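Local coordinates for protein phosphatase Slingshot homolog 2 (Homo sapiens, PDB 2NT2), which dephosphorylates and thereby activates the actin-depolymerising factor cofilin, its catalytic domain being a dual-specificity phosphatase of the protein-tyrosine phosphatase family, at residues Asn18-Glu23 with Asp41-Gly46; Val30-Asn35 with Val47-Asn52; Asp62-Trp67 with Leu135-Gly140. The protein carries 1 engineered substitution. All blocks are in the same frame, centred on the assembly; numbering follows the deposited sequence.

In the fold
The three contacts all lie within the dual-specificity phosphatase catalytic domain. Contact 2 pairs the parallel strands 30-35 and 49-52 at one border of the central sheet. Contact 1 adjoins it, the centres about 8 Å apart, and packs the loop between those strands on the chain around helices 16-19 and 22-27; Asn-42 ND2 meets Asn-52 OD1 at 2.8 Å and Phe-44 N meets Tyr-50 OH at 2.9 Å. Contact 3 sits beyond the chain's centre, about 22 Å from contact 2 between centres. Ser-88, the engineered replacement of the phosphocysteine nucleophile, lies about 6 Å from Asn-35, 9 Å from Ala-19 and 10 Å from Trp-67, measured between side chains.

Contact 1: Asn18-Glu23 with Asp41-Gly46; sequences NASNLE and DNFFPG
Ser-20 lays its CB over the middle of the Phe-43 ring, 3.7 Å from the ring centroid and 11° off the normal, a CH-pi contact made almost squarely on the face. On the opposite face, toward the rim, lies Asp-41 O of the ring's own loop, so the phenyl group is sandwiched between Ser-20 and its own backbone. Ala-19 meets the same ring in its plane: its CB reaches the ring edge at Phe-43 CD2, 3.9 Å away. Phe-43 owes this position to its first torsion (chi1 -64°), which sets CG opposite the carbonyl carbon and swings the ring toward the helix end. Phe-44 follows with a second phenyl group, again sandwiched. Phe-43 CB sits over the centre of one face, while Leu-22 CB covers the other, displaced toward the rim and 4.0 Å from the centroid. In the dual-specificity phosphatase fold of this catalytic domain, the contact joins the turn between helices 16-19 and 22-27 to the loop that links parallel strands 30-35 and 49-52. The two consecutive phenylalanines of that loop touch every residue from Ala-19 to Leu-22, Asn-21 through its backbone N. No hydrogen bond crosses between the segments; the hold is apolar and CH-pi, close to the protein surface. Asn-21 occupies the N-cap position of helix 22-27, its OD1 accepting from Asp-24 N. Inward, the Ala-19 side chain continues onto Leu-85 and His-87 of strand 83-87.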
loop_
_atom_site.group_PDB
_atom_site.type_symbol
_atom_site.label_atom_id
_atom_site.label_comp_id
_atom_site.label_asym_id
_atom_site.label_seq_id
_atom_site.Cartn_x
_atom_site.Cartn_y
_atom_site.Cartn_z
ATOM N N ASN A 18 -3.700 12.024 -4.745
ATOM C CA ASN A 18 -4.190 11.935 -3.375
ATOM C C ASN A 18 -3.091 12.312 -2.389
ATOM O O ASN A 18 -3.342 12.925 -1.354
ATOM C CB ASN A 18 -4.704 10.530 -3.062
ATOM C CG ASN A 18 -5.910 10.125 -3.878
ATOM O OD1 ASN A 18 -6.724 10.944 -4.304
ATOM N ND2 ASN A 18 -6.042 8.827 -4.129
ATOM N N ALA A 19 -1.844 11.947 -2.701
ATOM C CA ALA A 19 -0.774 12.215 -1.747
ATOM C C ALA A 19 -0.401 13.696 -1.719
ATOM O O ALA A 19 0.192 14.160 -0.739
ATOM C CB ALA A 19 0.441 11.357 -2.050
ATOM N N SER A 20 -0.747 14.418 -2.783
ATOM C CA SER A 20 -0.502 15.857 -2.848
ATOM C C SER A 20 -1.684 16.684 -2.346
ATOM O O SER A 20 -1.627 17.919 -2.362
ATOM C CB SER A 20 -0.086 16.311 -4.241
ATOM O OG SER A 20 -0.982 16.028 -5.285
ATOM N N ASN A 21 -2.752 16.032 -1.907
ATOM C CA ASN A 21 -3.936 16.752 -1.424
ATOM C C ASN A 21 -3.948 16.834 0.096
ATOM O O ASN A 21 -4.633 16.056 0.750
ATOM C CB ASN A 21 -5.195 16.074 -1.949
ATOM C CG ASN A 21 -6.481 16.787 -1.605
ATOM O OD1 ASN A 21 -6.583 17.476 -0.594
ATOM N ND2 ASN A 21 -7.495 16.599 -2.441
ATOM N N LEU A 22 -3.189 17.771 0.648
ATOM C CA LEU A 22 -2.897 17.852 2.074
ATOM C C LEU A 22 -4.153 17.866 2.938
ATOM O O LEU A 22 -4.308 17.054 3.851
ATOM C CB LEU A 22 -2.043 19.084 2.367
ATOM C CG LEU A 22 -1.823 19.502 3.818
ATOM C CD1 LEU A 22 -1.282 18.359 4.657
ATOM C CD2 LEU A 22 -0.870 20.690 3.893
ATOM N N GLU A 23 -5.040 18.810 2.648
ATOM C CA GLU A 23 -6.268 18.980 3.411
ATOM C C GLU A 23 -7.070 17.685 3.428
ATOM O O GLU A 23 -7.643 17.314 4.450
ATOM C CB GLU A 23 -7.092 20.110 2.810
ATOM C CG GLU A 23 -7.463 21.274 3.685
ATOM C CD GLU A 23 -6.490 21.623 4.786
ATOM O OE1 GLU A 23 -6.587 21.011 5.882
ATOM O OE2 GLU A 23 -5.620 22.498 4.588
ATOM N N ASP A 41 7.404 12.195 -5.550
ATOM C CA ASP A 41 7.959 12.856 -4.384
ATOM C C ASP A 41 7.111 12.667 -3.128
ATOM O O ASP A 41 5.932 12.333 -3.209
ATOM C CB ASP A 41 8.116 14.358 -4.688
ATOM C CG ASP A 41 9.025 14.577 -5.884
ATOM O OD1 ASP A 41 8.602 15.238 -6.857
ATOM O OD2 ASP A 41 10.164 14.068 -5.871
ATOM N N ASN A 42 7.758 12.902 -1.997
ATOM C CA ASN A 42 7.184 13.160 -0.695
ATOM C C ASN A 42 6.763 14.634 -0.623
ATOM O O ASN A 42 7.586 15.509 -0.355
ATOM C CB ASN A 42 8.176 12.877 0.428
ATOM C CG ASN A 42 8.534 11.421 0.607
ATOM O OD1 ASN A 42 9.352 11.090 1.470
ATOM N ND2 ASN A 42 7.922 10.550 -0.187
ATOM N N PHE A 43 5.499 14.901 -0.910
ATOM C CA PHE A 43 4.992 16.250 -1.055
ATOM C C PHE A 43 5.069 17.077 0.213
ATOM O O PHE A 43 5.270 18.297 0.141
ATOM C CB PHE A 43 3.534 16.188 -1.550
ATOM C CG PHE A 43 3.430 15.561 -2.936
ATOM C CD1 PHE A 43 3.972 16.198 -4.041
ATOM C CD2 PHE A 43 2.795 14.344 -3.113
ATOM C CE1 PHE A 43 3.883 15.637 -5.302
ATOM C CE2 PHE A 43 2.704 13.776 -4.372
ATOM C CZ PHE A 43 3.251 14.420 -5.466
ATOM N N PHE A 44 4.887 16.477 1.392
ATOM C CA PHE A 44 4.793 17.301 2.603
ATOM C C PHE A 44 5.723 16.852 3.715
ATOM O O PHE A 44 5.279 16.464 4.802
ATOM C CB PHE A 44 3.339 17.324 3.106
ATOM C CG PHE A 44 2.325 17.513 1.985
ATOM C CD1 PHE A 44 1.560 16.453 1.530
ATOM C CD2 PHE A 44 2.158 18.757 1.399
ATOM C CE1 PHE A 44 0.646 16.624 0.507
ATOM C CE2 PHE A 44 1.247 18.937 0.371
ATOM C CZ PHE A 44 0.492 17.870 -0.077
ATOM N N PRO A 45 7.033 16.901 3.506
ATOM C CA PRO A 45 7.949 16.545 4.604
ATOM C C PRO A 45 7.856 17.581 5.720
ATOM O O PRO A 45 7.945 18.784 5.471
ATOM C CB PRO A 45 9.326 16.567 3.948
ATOM C CG PRO A 45 9.081 16.568 2.478
ATOM C CD PRO A 45 7.759 17.266 2.283
ATOM N N GLY A 46 7.657 17.133 6.956
ATOM C CA GLY A 46 7.430 18.069 8.053
ATOM C C GLY A 46 5.972 18.088 8.479
ATOM O O GLY A 46 5.616 18.631 9.527
#

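Contact 2: Val30-Asn35 with Val47-Asn52; sequences VRYILN and VFEYHN
Strands 30-35 and 49-52 run parallel, 13° apart at an axis separation of 4.9 Å, and are laced by four backbone hydrogen bonds: Glu-49 N to Arg-31 O, Ile-33 N to Glu-49 O, His-51 N to Ile-33 O and Asn-35 N to His-51 O. Ile-33 carries the apolar contact on the face it shares with Tyr-50 and Asn-35. With CG1 opposite its carbonyl carbon (chi1 -56°) and an extended chi2, its CD1 touches two aromatic rings, both obliquely, 3.4 Å from Tyr-50 CE2 and 3.7 Å from Phe-48 CG. Tyr-50 runs beside the isoleucine in the same direction, its hydroxyl held by Phe-44 of the preceding loop. The Phe-48 ring has Val-47 CG1 over one face and presents its edge to Val-30 O and Arg-31 CA, while Leu-22 and Leu-25 of helix 22-27 also touch it. Arg-31 bends at chi2 and chi3 to bring NH2 to Val-47 O, 3.3 Å away. That oxygen lies in the guanidinium plane, although the donor stands well above the carbonyl plane. On the other face, Tyr-32 and Glu-49 are neighbours, ring and carboxylate planes 66° apart, and Leu-34 CD1 lies 3.4 Å from His-51 O, beside His-51 CB. Back on the Ile-33 face, Asn-35 OD1 bonds to Thr-37 OG1 and its ND2 to Ile-40 O, fixing both ends of the amide. Strand 83-87 flanks strand 30-35 across from 49-52, and helices cover both faces: the parallel part of the alpha/beta sheet of the protein-tyrosine phosphatase fold.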
loop_
_atom_site.group_PDB
_atom_site.type_symbol
_atom_site.label_atom_id
_atom_site.label_comp_id
_atom_site.label_asym_id
_atom_site.label_seq_id
_atom_site.Cartn_x
_atom_site.Cartn_y
_atom_site.Cartn_z
ATOM N N VAL A 30 -4.862 11.130 8.421
ATOM C CA VAL A 30 -3.639 10.474 7.984
ATOM C C VAL A 30 -2.418 11.204 8.527
ATOM O O VAL A 30 -2.409 12.437 8.572
ATOM C CB VAL A 30 -3.534 10.420 6.447
ATOM C CG1 VAL A 30 -2.209 9.774 6.063
ATOM C CG2 VAL A 30 -4.710 9.685 5.831
ATOM N N ARG A 31 -1.386 10.481 8.953
ATOM C CA ARG A 31 -0.159 11.131 9.409
ATOM C C ARG A 31 1.061 10.350 8.922
ATOM O O ARG A 31 2.184 10.846 8.988
ATOM C CB ARG A 31 -0.095 11.281 10.928
ATOM C CG ARG A 31 -1.416 11.510 11.625
ATOM C CD ARG A 31 -1.893 12.946 11.598
ATOM N NE ARG A 31 -0.975 13.862 10.933
ATOM C CZ ARG A 31 -1.180 15.171 10.828
ATOM N NH1 ARG A 31 -2.269 15.718 11.355
ATOM N NH2 ARG A 31 -0.291 15.932 10.204
ATOM N N TYR A 32 0.799 9.143 8.451
ATOM C CA TYR A 32 1.816 8.268 7.895
ATOM C C TYR A 32 1.559 8.078 6.401
ATOM O O TYR A 32 0.419 7.895 5.977
ATOM C CB TYR A 32 1.812 6.904 8.586
ATOM C CG TYR A 32 2.087 6.944 10.066
ATOM C CD1 TYR A 32 1.053 7.121 10.978
ATOM C CD2 TYR A 32 3.381 6.802 10.553
ATOM C CE1 TYR A 32 1.292 7.159 12.339
ATOM C CE2 TYR A 32 3.622 6.841 11.917
ATOM C CZ TYR A 32 2.579 7.018 12.801
ATOM O OH TYR A 32 2.833 7.055 14.155
ATOM N N ILE A 33 2.622 8.121 5.608
ATOM C CA ILE A 33 2.452 7.911 4.174
ATOM C C ILE A 33 3.485 6.919 3.648
ATOM O O ILE A 33 4.685 7.156 3.756
ATOM C CB ILE A 33 2.562 9.220 3.385
ATOM C CG1 ILE A 33 1.583 10.310 3.828
ATOM C CG2 ILE A 33 2.407 8.949 1.894
ATOM C CD1 ILE A 33 1.758 11.608 3.064
ATOM N N LEU A 34 2.961 5.827 3.106
ATOM C CA LEU A 34 3.729 4.812 2.409
ATOM C C LEU A 34 3.703 5.087 0.902
ATOM O O LEU A 34 2.718 4.846 0.205
ATOM C CB LEU A 34 3.196 3.420 2.717
ATOM C CG LEU A 34 4.006 2.235 2.191
ATOM C CD1 LEU A 34 5.489 2.427 2.459
ATOM C CD2 LEU A 34 3.501 0.939 2.814
ATOM N N ASN A 35 4.816 5.641 0.446
ATOM C CA ASN A 35 5.036 6.013 -0.939
ATOM C C ASN A 35 5.809 4.916 -1.668
ATOM O O ASN A 35 7.031 4.847 -1.560
ATOM C CB ASN A 35 5.806 7.334 -0.975
ATOM C CG ASN A 35 5.976 7.879 -2.374
ATOM O OD1 ASN A 35 5.772 7.157 -3.347
ATOM N ND2 ASN A 35 6.348 9.153 -2.452
ATOM N N VAL A 47 5.118 17.494 7.652
ATOM C CA VAL A 47 3.714 17.291 7.984
ATOM C C VAL A 47 3.463 15.812 8.255
ATOM O O VAL A 47 2.787 15.445 9.216
ATOM C CB VAL A 47 2.779 17.770 6.858
ATOM C CG1 VAL A 47 1.322 17.633 7.275
ATOM C CG2 VAL A 47 3.096 19.211 6.476
ATOM N N PHE A 48 4.007 14.957 7.386
ATOM C CA PHE A 48 3.780 13.527 7.524
ATOM C C PHE A 48 5.079 12.736 7.618
ATOM O O PHE A 48 6.093 13.118 7.038
ATOM C CB PHE A 48 2.946 13.002 6.353
ATOM C CG PHE A 48 1.685 13.800 6.073
ATOM C CD1 PHE A 48 1.690 14.808 5.129
ATOM C CD2 PHE A 48 0.507 13.531 6.750
ATOM C CE1 PHE A 48 0.541 15.532 4.857
ATOM C CE2 PHE A 48 -0.645 14.248 6.489
ATOM C CZ PHE A 48 -0.625 15.251 5.540
ATOM N N GLU A 49 5.010 11.637 8.356
ATOM C CA GLU A 49 6.054 10.629 8.431
ATOM C C GLU A 49 6.015 9.736 7.189
ATOM O O GLU A 49 4.981 9.116 6.923
ATOM C CB GLU A 49 5.842 9.782 9.683
ATOM C CG GLU A 49 6.971 9.885 10.694
ATOM C CD GLU A 49 7.329 8.520 11.256
ATOM O OE1 GLU A 49 7.727 7.628 10.479
ATOM O OE2 GLU A 49 7.206 8.346 12.486
ATOM N N TYR A 50 7.125 9.679 6.467
ATOM C CA TYR A 50 7.200 8.981 5.194
ATOM C C TYR A 50 8.020 7.697 5.262
ATOM O O TYR A 50 8.979 7.603 6.023
ATOM C CB TYR A 50 7.796 9.890 4.110
ATOM C CG TYR A 50 6.830 10.943 3.622
ATOM C CD1 TYR A 50 6.873 12.229 4.147
ATOM C CD2 TYR A 50 5.880 10.654 2.651
ATOM C CE1 TYR A 50 5.994 13.196 3.711
ATOM C CE2 TYR A 50 4.999 11.627 2.215
ATOM C CZ TYR A 50 5.061 12.895 2.749
ATOM O OH TYR A 50 4.193 13.874 2.323
ATOM N N HIS A 51 7.626 6.739 4.430
ATOM C CA HIS A 51 8.428 5.566 4.126
ATOM C C HIS A 51 8.404 5.300 2.622
ATOM O O HIS A 51 7.337 5.275 2.005
ATOM C CB HIS A 51 7.959 4.333 4.895
ATOM C CG HIS A 51 8.978 3.225 4.901
ATOM N ND1 HIS A 51 9.879 3.060 5.927
ATOM C CD2 HIS A 51 9.247 2.236 4.020
ATOM C CE1 HIS A 51 10.659 2.021 5.683
ATOM N NE2 HIS A 51 10.293 1.502 4.524
ATOM N N ASN A 52 9.573 5.128 2.019
ATOM C CA ASN A 52 9.646 5.055 0.560
ATOM C C ASN A 52 10.185 3.719 0.069
ATOM O O ASN A 52 11.166 3.197 0.598
ATOM C CB ASN A 52 10.501 6.219 0.044
ATOM C CG ASN A 52 9.826 7.558 0.277
ATOM O OD1 ASN A 52 9.275 8.148 -0.657
ATOM N ND2 ASN A 52 9.843 8.042 1.515
#

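Contact 3: Asp62-Trp67 with Leu135-Gly140; sequences DLLAYW and LEEYQG
Trp-67 points the edge of its five-membered ring at the face of Tyr-138, where the loop leading into helix 67-79 meets helix 129-143 within the helical layer of the dual-specificity phosphatase fold. This T-shaped (edge-to-face) pair has centroids 4.2 Å apart and planes at 62°; Trp-67 CD1 stands over the centre of the phenol ring, with NE1 beside it above Tyr-138 CG. The first torsion of Tyr-138 (chi1 -168°), with CG opposite the backbone N, carries the ring toward the loop. Apolar contacts widen the joint. Leu-64 divides its methyls, CD1 going to Tyr-138 CD1 at 3.3 Å and CD2 lying against the aliphatic part of Glu-137, 3.6 Å from CG. Farther along the indole, Trp-67 CZ2 meets Leu-135 CD2 at 4.0 Å, the two side chains crossing at nearly a right angle. Helix 94-107 adds Thr-98 against Trp-67 and Ala-101 against Tyr-138. Replacing Tyr-138 by an alanine would probably open a gap beneath Trp-67 CD1 and Leu-64 CD1 and leave the indole edge without its aromatic partner. Among polar links, Asp-62 OD1 accepts from Ala-65 N at 3.1 Å in an Asx motif within the loop, the N-H approaching from above the carboxylate plane, while Gln-134 OE1 of helix 129-143 accepts from Leu-63 N and ties the loop to the helix. The two segments form no direct hydrogen bond, but one water joins them, donating to Trp-67 O at 3.2 Å and lying 2.5 Å from Tyr-138 OH.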
loop_
_atom_site.group_PDB
_atom_site.type_symbol
_atom_site.label_atom_id
_atom_site.label_comp_id
_atom_site.label_asym_id
_atom_site.label_seq_id
_atom_site.Cartn_x
_atom_site.Cartn_y
_atom_site.Cartn_z
ATOM N N ASP A 62 10.945 -6.467 -7.820
ATOM C CA ASP A 62 10.683 -7.453 -6.776
ATOM C C ASP A 62 10.122 -6.766 -5.531
ATOM O O ASP A 62 10.876 -6.373 -4.642
ATOM C CB ASP A 62 11.943 -8.240 -6.453
ATOM C CG ASP A 62 11.827 -9.181 -5.274
ATOM O OD1 ASP A 62 10.711 -9.412 -4.768
ATOM O OD2 ASP A 62 12.875 -9.692 -4.825
ATOM N N LEU A 63 8.802 -6.632 -5.481
ATOM C CA LEU A 63 8.121 -5.985 -4.365
ATOM C C LEU A 63 8.063 -6.895 -3.140
ATOM O O LEU A 63 8.057 -6.434 -1.998
ATOM C CB LEU A 63 6.700 -5.601 -4.773
ATOM C CG LEU A 63 6.430 -4.136 -5.101
ATOM C CD1 LEU A 63 4.928 -3.910 -5.236
ATOM C CD2 LEU A 63 7.043 -3.231 -4.048
ATOM N N LEU A 64 8.008 -8.189 -3.413
ATOM C CA LEU A 64 8.042 -9.220 -2.386
ATOM C C LEU A 64 9.119 -8.941 -1.347
ATOM O O LEU A 64 8.851 -8.978 -0.142
ATOM C CB LEU A 64 8.262 -10.593 -3.022
ATOM C CG LEU A 64 8.111 -11.822 -2.127
ATOM C CD1 LEU A 64 7.082 -11.594 -1.036
ATOM C CD2 LEU A 64 7.735 -13.042 -2.957
ATOM N N ALA A 65 10.327 -8.627 -1.799
ATOM C CA ALA A 65 11.417 -8.303 -0.888
ATOM C C ALA A 65 11.105 -7.131 0.027
ATOM O O ALA A 65 11.774 -6.930 1.044
ATOM C CB ALA A 65 12.686 -8.042 -1.687
ATOM N N TYR A 66 10.093 -6.316 -0.271
ATOM C CA TYR A 66 9.842 -5.141 0.557
ATOM C C TYR A 66 8.596 -5.256 1.427
ATOM O O TYR A 66 8.290 -4.276 2.126
ATOM C CB TYR A 66 9.674 -3.899 -0.313
ATOM C CG TYR A 66 10.813 -3.496 -1.205
ATOM C CD1 TYR A 66 10.929 -3.996 -2.498
ATOM C CD2 TYR A 66 11.784 -2.600 -0.767
ATOM C CE1 TYR A 66 11.975 -3.622 -3.320
ATOM C CE2 TYR A 66 12.833 -2.221 -1.585
ATOM C CZ TYR A 66 12.928 -2.733 -2.860
ATOM O OH TYR A 66 13.974 -2.355 -3.674
ATOM N N TRP A 67 7.837 -6.354 1.407
ATOM C CA TRP A 67 6.538 -6.306 2.074
ATOM C C TRP A 67 6.668 -6.347 3.603
ATOM O O TRP A 67 5.721 -5.926 4.285
ATOM C CB TRP A 67 5.511 -7.304 1.675
ATOM C CG TRP A 67 5.151 -7.781 0.341
ATOM C CD1 TRP A 67 5.195 -9.117 0.052
ATOM C CD2 TRP A 67 4.709 -7.160 -0.870
ATOM N NE1 TRP A 67 4.817 -9.366 -1.250
ATOM C CE2 TRP A 67 4.515 -8.165 -1.833
ATOM C CE3 TRP A 67 4.468 -5.825 -1.212
ATOM C CZ2 TRP A 67 4.084 -7.894 -3.133
ATOM C CZ3 TRP A 67 4.043 -5.562 -2.500
ATOM C CH2 TRP A 67 3.855 -6.583 -3.437
ATOM N N LEU A 135 2.608 -12.130 -5.248
ATOM C CA LEU A 135 1.610 -12.262 -4.192
ATOM C C LEU A 135 1.258 -13.727 -3.955
ATOM O O LEU A 135 1.089 -14.144 -2.812
ATOM C CB LEU A 135 0.354 -11.451 -4.525
ATOM C CG LEU A 135 0.476 -9.932 -4.350
ATOM C CD1 LEU A 135 -0.647 -9.223 -5.096
ATOM C CD2 LEU A 135 0.481 -9.539 -2.885
ATOM N N GLU A 136 1.180 -14.491 -5.041
ATOM C CA GLU A 136 1.036 -15.937 -4.991
ATOM C C GLU A 136 2.222 -16.566 -4.260
ATOM O O GLU A 136 2.062 -17.480 -3.457
ATOM C CB GLU A 136 0.973 -16.537 -6.391
ATOM C CG GLU A 136 -0.352 -16.421 -7.110
ATOM C CD GLU A 136 -0.226 -16.813 -8.577
ATOM O OE1 GLU A 136 0.740 -17.536 -8.916
ATOM O OE2 GLU A 136 -1.093 -16.379 -9.369
ATOM N N GLU A 137 3.425 -16.070 -4.562
ATOM C CA GLU A 137 4.588 -16.542 -3.812
ATOM C C GLU A 137 4.412 -16.215 -2.326
ATOM O O GLU A 137 4.545 -17.099 -1.482
ATOM C CB GLU A 137 5.889 -15.934 -4.341
ATOM C CG GLU A 137 7.133 -16.533 -3.710
ATOM C CD GLU A 137 8.422 -16.211 -4.431
ATOM O OE1 GLU A 137 9.489 -16.603 -3.899
ATOM O OE2 GLU A 137 8.374 -15.581 -5.509
ATOM N N TYR A 138 4.115 -14.952 -2.053
ATOM C CA TYR A 138 3.990 -14.435 -0.694
ATOM C C TYR A 138 3.080 -15.342 0.127
ATOM O O TYR A 138 3.413 -15.748 1.239
ATOM C CB TYR A 138 3.443 -13.015 -0.726
ATOM C CG TYR A 138 3.523 -12.236 0.559
ATOM C CD1 TYR A 138 4.712 -12.148 1.262
ATOM C CD2 TYR A 138 2.410 -11.581 1.076
ATOM C CE1 TYR A 138 4.808 -11.439 2.443
ATOM C CE2 TYR A 138 2.491 -10.865 2.259
ATOM C CZ TYR A 138 3.691 -10.797 2.936
ATOM O OH TYR A 138 3.791 -10.089 4.111
ATOM N N GLN A 139 1.946 -15.683 -0.472
ATOM C CA GLN A 139 1.018 -16.652 0.096
ATOM C C GLN A 139 1.739 -17.933 0.505
ATOM O O GLN A 139 1.677 -18.347 1.663
ATOM C CB GLN A 139 -0.075 -16.965 -0.923
ATOM C CG GLN A 139 -1.173 -17.889 -0.405
ATOM C CD GLN A 139 -2.321 -17.944 -1.398
ATOM O OE1 GLN A 139 -2.087 -18.176 -2.585
ATOM N NE2 GLN A 139 -3.534 -17.709 -0.915
ATOM N N GLY A 140 2.441 -18.540 -0.447
ATOM C CA GLY A 140 3.210 -19.737 -0.167
ATOM C C GLY A 140 4.215 -19.508 0.944
ATOM O O GLY A 140 4.403 -20.353 1.816
HETATM O O HOH W 1 3.080 -7.701 4.053
#